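AopB (Aeromonas hydrophila, PDB 3WXX) is probably a type III secretion translocator that travels with its chaperone AcrH and, with its membrane hairpins, helps build the translocon in host membranes. Local coordinates at residues A143-M148 with V193-T198; I132-I137 with M208-F213; A147-G152 with A185-V190. All coordinates share one frame; numbering follows the deposited sequence.

Contact 1 (A143-M148 with V193-T198); sequences AAVGAM and VSIAVT
Ala-144, Val-145 and Met-148 gather round one branch of Ile-195, where helix 126-151 crosses helix 179-198. This is an apolar helix-helix contact between two predicted transmembrane segments, running in broadly opposite senses, with short axes 10.3 Å apart and 124° between their directions. No hydrogen bond spans it. Ala-144 comes first, and its CB lies 4.0 Å from CD1 of Ile-195. The alanine also packs on His-57 of the AcrH chain. Val-145 follows, closest in backbone to Ile-195. The Ile-195 branch passes along its flank: CD1 comes 4.0 Å from the backbone N of Val-145, while CB of Val-145 and CG1 of Ile-195 are 4.3 Å apart. The valine also reaches Ala-207 and Val-211 of helix 201-217 and thus serves two helices. Met-148, present as selenomethionine, comes last. Its CG stands beside the backbone N, and a bend at chi2 (-81°) turns the chain toward the other helix. The two side chains cross obliquely, CD1 of Ile-195 lying 3.9 Å from CG and 3.6 Å from CE of Met-148. The isoleucine thus meets the methionine at both ends of its selenium link. Beyond it, CE comes near CB of Ser-194 and the hydroxyl of Thr-198. Both hydroxyls bond within their own helix: Ser-194 OG to Val-190 O one turn back, and Thr-198 OG1 to Ser-194 O at 2.8 Å from above the carbonyl plane, while Thr-198 N reaches the same oxygen from the opposite face.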
# COMPACT_ATOMS: atom_id res chain seq x y z
N ALA B 143 6.59 -0.53 6.93
CA ALA B 143 5.27 -0.75 6.36
C ALA B 143 4.49 0.55 6.36
O ALA B 143 3.88 0.90 5.36
CB ALA B 143 4.51 -1.80 7.14
N ALA B 144 4.48 1.22 7.50
CA ALA B 144 3.78 2.49 7.63
C ALA B 144 4.14 3.47 6.53
O ALA B 144 3.31 3.82 5.72
CB ALA B 144 4.08 3.12 8.97
N VAL B 145 5.40 3.86 6.45
CA VAL B 145 5.76 4.83 5.43
C VAL B 145 5.48 4.27 4.03
O VAL B 145 5.16 5.04 3.10
CB VAL B 145 7.24 5.28 5.55
CG1 VAL B 145 8.18 4.14 5.22
CG2 VAL B 145 7.51 6.50 4.68
N GLY B 146 5.64 2.95 3.86
CA GLY B 146 5.41 2.33 2.54
C GLY B 146 3.97 2.45 2.14
O GLY B 146 3.65 2.81 1.00
N ALA B 147 3.09 2.20 3.07
CA ALA B 147 1.68 2.32 2.75
C ALA B 147 1.32 3.78 2.47
O ALA B 147 0.51 4.05 1.59
CB ALA B 147 0.84 1.77 3.88
N MSE B 148 1.90 4.69 3.23
CA MSE B 148 1.74 6.11 2.99
C MSE B 148 2.11 6.47 1.58
O MSE B 148 1.32 7.08 0.88
CB MSE B 148 2.62 6.96 3.89
CG MSE B 148 2.24 6.87 5.38
SE MSE B 148 0.75 8.04 5.72
CE MSE B 148 1.20 8.09 7.61
N VAL B 193 7.02 13.31 6.25
CA VAL B 193 6.47 14.40 7.03
C VAL B 193 5.21 13.87 7.70
O VAL B 193 5.05 13.98 8.93
CB VAL B 193 6.16 15.63 6.15
CG1 VAL B 193 5.47 16.70 6.96
CG2 VAL B 193 7.44 16.18 5.55
N SER B 194 4.31 13.31 6.90
CA SER B 194 3.06 12.76 7.42
C SER B 194 3.33 11.84 8.60
O SER B 194 2.59 11.89 9.58
CB SER B 194 2.28 12.02 6.33
OG SER B 194 2.63 12.49 5.03
N ILE B 195 4.37 10.98 8.51
CA ILE B 195 4.70 10.09 9.65
C ILE B 195 5.09 10.95 10.84
O ILE B 195 4.58 10.75 11.93
CB ILE B 195 5.85 9.09 9.37
CG1 ILE B 195 5.52 8.07 8.27
CG2 ILE B 195 6.20 8.31 10.62
CD1 ILE B 195 4.45 7.07 8.64
N ALA B 196 5.96 11.93 10.59
CA ALA B 196 6.43 12.82 11.63
C ALA B 196 5.26 13.39 12.37
O ALA B 196 5.17 13.29 13.59
CB ALA B 196 7.26 13.94 11.06
N VAL B 197 4.31 13.93 11.61
CA VAL B 197 3.07 14.49 12.17
C VAL B 197 2.26 13.46 12.97
O VAL B 197 1.95 13.69 14.13
CB VAL B 197 2.16 15.07 11.06
CG1 VAL B 197 0.74 15.29 11.57
CG2 VAL B 197 2.76 16.36 10.51
N THR B 198 1.91 12.35 12.33
CA THR B 198 0.99 11.37 12.90
C THR B 198 1.58 10.60 14.09
O THR B 198 0.87 10.24 15.01
CB THR B 198 0.56 10.30 11.86
OG1 THR B 198 0.22 10.88 10.58
CG2 THR B 198 -0.61 9.50 12.39

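Contact 2 (I132-I137 with M208-F213); sequences IGAILI and MKAVKF
Ile-137 lies over Ala-210 and makes the largest single contribution to this contact, with Ala-134 as the third main contributor. Its CG2 branch rests 3.9 Å from CA of Ala-210, directly against the backbone of helix 201-217. The other branch, CG1 with CD1, takes a separate place: CD1 of Ile-137 is 3.9 Å from CB of Phe-213, one turn further on. CG1 stands beside the backbone N and CG2 beside the carbonyl carbon (chi1 -55°), an arrangement that spreads the two branches over Ala-210 and Phe-213. Only the root of Phe-213 takes part, for its ring leads away from helix 126-151. Lys-209 adds aliphatic carbon: its chain starts extended, bends at chi3 (83°) and brings CE to 4.0 Å from CG2 of Ile-137.

Ala-210 and Ala-134 form the buried side. Their CB atoms are 4.2 Å apart, CB of Ala-210 also lies 4.1 Å from O of Ala-134, and the two CA atoms are separated by 4.9 Å. Ala-210 further touches Ala-138, and neighbouring Val-211 turns to Ile-188 of helix 179-198. With two alanines facing each other where the backbones come nearest, the axes of the segments approach to 8.1 Å at 124°. The result is a close crossing of helices through small residues, with one large isoleucine covering its outer edge.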
# COMPACT_ATOMS: atom_id res chain seq x y z
N ILE B 132 9.11 -3.66 0.59
CA ILE B 132 9.62 -4.90 1.21
C ILE B 132 10.95 -4.65 1.91
O ILE B 132 11.13 -5.05 3.04
CB ILE B 132 9.79 -6.03 0.19
CG1 ILE B 132 8.44 -6.68 -0.07
CG2 ILE B 132 10.73 -7.10 0.73
CD1 ILE B 132 8.41 -7.41 -1.39
N GLY B 133 11.86 -3.99 1.22
CA GLY B 133 13.12 -3.51 1.83
C GLY B 133 12.94 -2.71 3.10
O GLY B 133 13.55 -3.00 4.12
N ALA B 134 12.04 -1.73 3.07
CA ALA B 134 11.74 -0.91 4.25
C ALA B 134 11.26 -1.74 5.43
O ALA B 134 11.58 -1.46 6.61
CB ALA B 134 10.73 0.17 3.90
N ILE B 135 10.50 -2.77 5.11
CA ILE B 135 10.00 -3.72 6.14
C ILE B 135 11.11 -4.58 6.75
O ILE B 135 11.15 -4.76 7.96
CB ILE B 135 8.87 -4.60 5.59
CG1 ILE B 135 7.62 -3.72 5.37
CG2 ILE B 135 8.64 -5.78 6.50
CD1 ILE B 135 6.44 -4.43 4.78
N LEU B 136 12.04 -5.02 5.92
CA LEU B 136 13.29 -5.65 6.44
C LEU B 136 14.14 -4.75 7.33
O LEU B 136 14.57 -5.17 8.40
CB LEU B 136 14.17 -6.10 5.29
CG LEU B 136 13.70 -7.39 4.64
CD1 LEU B 136 14.27 -7.49 3.23
CD2 LEU B 136 14.09 -8.60 5.49
N ILE B 137 14.36 -3.51 6.90
CA ILE B 137 15.08 -2.55 7.74
C ILE B 137 14.31 -2.09 8.99
O ILE B 137 14.89 -1.98 10.06
CB ILE B 137 15.43 -1.27 6.99
CG1 ILE B 137 16.20 -1.58 5.70
CG2 ILE B 137 16.19 -0.33 7.89
CD1 ILE B 137 17.55 -2.22 5.94
N MSE B 208 12.78 7.43 7.45
CA MSE B 208 13.73 7.98 6.47
C MSE B 208 14.91 7.04 6.30
O MSE B 208 15.29 6.70 5.20
CB MSE B 208 14.16 9.39 6.89
CG MSE B 208 15.08 10.07 5.87
SE MSE B 208 14.05 10.59 4.29
CE MSE B 208 14.64 9.28 2.92
N LYS B 209 15.48 6.61 7.38
CA LYS B 209 16.51 5.62 7.32
C LYS B 209 16.05 4.36 6.56
O LYS B 209 16.75 3.90 5.66
CB LYS B 209 16.91 5.32 8.75
CG LYS B 209 18.01 4.31 8.95
CD LYS B 209 17.91 3.75 10.40
CE LYS B 209 16.87 2.62 10.53
NZ LYS B 209 16.70 2.16 11.94
N ALA B 210 14.86 3.86 6.87
CA ALA B 210 14.33 2.70 6.22
C ALA B 210 14.30 2.90 4.73
O ALA B 210 14.77 2.03 3.97
CB ALA B 210 12.93 2.40 6.70
N VAL B 211 13.69 3.99 4.30
CA VAL B 211 13.58 4.27 2.86
C VAL B 211 14.95 4.41 2.21
O VAL B 211 15.18 3.88 1.13
CB VAL B 211 12.79 5.56 2.59
CG1 VAL B 211 12.87 5.92 1.10
CG2 VAL B 211 11.32 5.37 2.98
N LYS B 212 15.86 5.07 2.91
CA LYS B 212 17.24 5.24 2.48
C LYS B 212 17.88 3.90 2.15
O LYS B 212 18.37 3.69 1.06
CB LYS B 212 18.05 5.85 3.62
CG LYS B 212 18.96 6.97 3.22
CD LYS B 212 18.22 8.30 3.23
CE LYS B 212 19.01 9.47 2.61
NZ LYS B 212 20.38 9.18 2.07
N PHE B 213 17.86 2.99 3.11
CA PHE B 213 18.56 1.74 2.97
C PHE B 213 17.83 0.76 2.08
O PHE B 213 18.46 -0.03 1.42
CB PHE B 213 18.82 1.15 4.36
CG PHE B 213 19.88 1.89 5.15
CD1 PHE B 213 20.41 3.13 4.70
CD2 PHE B 213 20.36 1.36 6.35
CE1 PHE B 213 21.37 3.79 5.44
CE2 PHE B 213 21.33 2.02 7.09
CZ PHE B 213 21.83 3.24 6.63

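Contact 3 (A147-G152 with A185-V190); sequences AMMIVG and AAEILV
Met-149 and Ile-188 make the apolar half of this contact, with their side chains lying next to each other and pointing the same way. SE and CE of Met-149, a selenomethionine, are each 4.0 Å from CG1 of Ile-188, and CG of Met-149 comes 4.2 Å from CA of Ile-188. The chain of Met-149 runs out straight through chi2 and turns only at chi3, which lays its end along the isoleucine. Ile-127 and Ala-191 also touch Met-149, so its side chain is enclosed within the helical bundle.

The two segments belong to a helix pair running in broadly opposite senses, 127° apart and predicted to be transmembrane, and meet where helix 126-151 ends. Gly-152, with a phi of 96°, is the residue that leaves the helix, its N still bonded to Met-148 O (3.2 Å). Next door, Val-151 O accepts a hydrogen bond from Gln-50 of AcrH.

The polar half is supplied by Glu-187, which is buried. Its CG, anti to the backbone N, reaches across the gap to 3.3 Å from O of Met-149, and a bend at chi2 (42°) then swings the carboxylate along the helix end. There it lies beside Gly-152 O, with OE1 modelled at 2.9 Å, and at greater range from Met-148 O. These are acceptors facing acceptors and are not hydrogen-bonded as modelled; the spacing is doubtful at 2.7 Å resolution. A carboxylate among carbonyl oxygens at a helix C terminus might bind its proton more readily than usual, while Val-155 packs against its chain.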
# COMPACT_ATOMS: atom_id res chain seq x y z
N ALA B 147 3.09 2.20 3.07
CA ALA B 147 1.68 2.32 2.75
C ALA B 147 1.32 3.78 2.47
O ALA B 147 0.51 4.05 1.59
CB ALA B 147 0.84 1.77 3.88
N MSE B 148 1.90 4.69 3.23
CA MSE B 148 1.74 6.11 2.99
C MSE B 148 2.11 6.47 1.58
O MSE B 148 1.32 7.08 0.88
CB MSE B 148 2.62 6.96 3.89
CG MSE B 148 2.24 6.87 5.38
SE MSE B 148 0.75 8.04 5.72
CE MSE B 148 1.20 8.09 7.61
N MSE B 149 3.27 6.08 1.12
CA MSE B 149 3.59 6.38 -0.24
C MSE B 149 2.58 5.87 -1.25
O MSE B 149 2.27 6.55 -2.26
CB MSE B 149 4.88 5.70 -0.56
CG MSE B 149 5.97 6.41 0.18
SE MSE B 149 7.58 5.34 -0.08
CE MSE B 149 7.41 5.12 -2.03
N ILE B 150 2.08 4.64 -1.03
CA ILE B 150 1.20 4.01 -1.99
C ILE B 150 -0.19 4.60 -1.93
O ILE B 150 -0.80 4.84 -2.97
CB ILE B 150 1.16 2.51 -1.76
CG1 ILE B 150 2.47 1.91 -2.29
CG2 ILE B 150 -0.06 1.91 -2.44
CD1 ILE B 150 2.60 0.44 -1.99
N VAL B 151 -0.67 4.88 -0.73
CA VAL B 151 -1.93 5.60 -0.61
C VAL B 151 -1.96 6.93 -1.39
O VAL B 151 -2.99 7.26 -1.97
CB VAL B 151 -2.34 5.82 0.85
CG1 VAL B 151 -3.35 6.94 0.97
CG2 VAL B 151 -2.97 4.56 1.37
N GLY B 152 -0.86 7.69 -1.43
CA GLY B 152 -0.80 8.88 -2.28
C GLY B 152 -1.12 10.19 -1.57
O GLY B 152 -0.33 11.14 -1.61
N ALA B 185 10.03 10.59 -5.08
CA ALA B 185 10.73 11.42 -4.09
C ALA B 185 9.78 12.39 -3.44
O ALA B 185 9.81 12.58 -2.22
CB ALA B 185 11.89 12.16 -4.74
N ALA B 186 8.95 13.02 -4.25
CA ALA B 186 7.97 13.93 -3.71
C ALA B 186 7.14 13.21 -2.70
O ALA B 186 7.01 13.65 -1.56
CB ALA B 186 7.07 14.47 -4.82
N GLU B 187 6.60 12.06 -3.13
CA GLU B 187 5.73 11.22 -2.30
C GLU B 187 6.45 10.70 -1.06
O GLU B 187 5.93 10.79 0.07
CB GLU B 187 5.19 10.04 -3.12
CG GLU B 187 4.00 9.36 -2.46
CD GLU B 187 2.98 10.34 -1.86
OE1 GLU B 187 2.35 11.11 -2.62
OE2 GLU B 187 2.82 10.32 -0.60
N ILE B 188 7.67 10.21 -1.26
CA ILE B 188 8.45 9.74 -0.14
C ILE B 188 8.49 10.84 0.87
O ILE B 188 8.07 10.67 2.00
CB ILE B 188 9.88 9.38 -0.51
CG1 ILE B 188 9.92 8.20 -1.48
CG2 ILE B 188 10.69 9.08 0.76
CD1 ILE B 188 11.35 7.80 -1.85
N LEU B 189 9.00 11.99 0.44
CA LEU B 189 9.18 13.12 1.32
C LEU B 189 7.90 13.50 2.00
O LEU B 189 7.90 13.71 3.21
CB LEU B 189 9.72 14.28 0.53
CG LEU B 189 9.85 15.64 1.22
CD1 LEU B 189 10.54 15.57 2.57
CD2 LEU B 189 10.60 16.55 0.26
N VAL B 190 6.79 13.55 1.27
CA VAL B 190 5.51 13.92 1.94
C VAL B 190 5.17 12.87 3.02
O VAL B 190 4.82 13.22 4.17
CB VAL B 190 4.31 14.24 0.96
CG1 VAL B 190 4.77 14.64 -0.43
CG2 VAL B 190 3.36 13.05 0.85

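Overall arrangement
Helix 126-151 provides the first partner of every contact. Going from the N terminus, it presents 132-137, then 143-148, then the overlapping 147-152 at its end; Met-148 is common to contacts 1 and 3. The chain then passes through helix 156-161 and returns as helix 179-198, where 185-190 closes contact 3 and 193-198 closes contact 1. Helix 201-217 follows and closes contact 2 at 208-213, the longest loop, within which the other two are nested. Val-211 joins the crossings, packing on Val-145 of contact 1 and Ile-188 of contact 3. Together they gather three helices of the SseC-like region, of which 126-151 and 179-198 also touch AcrH.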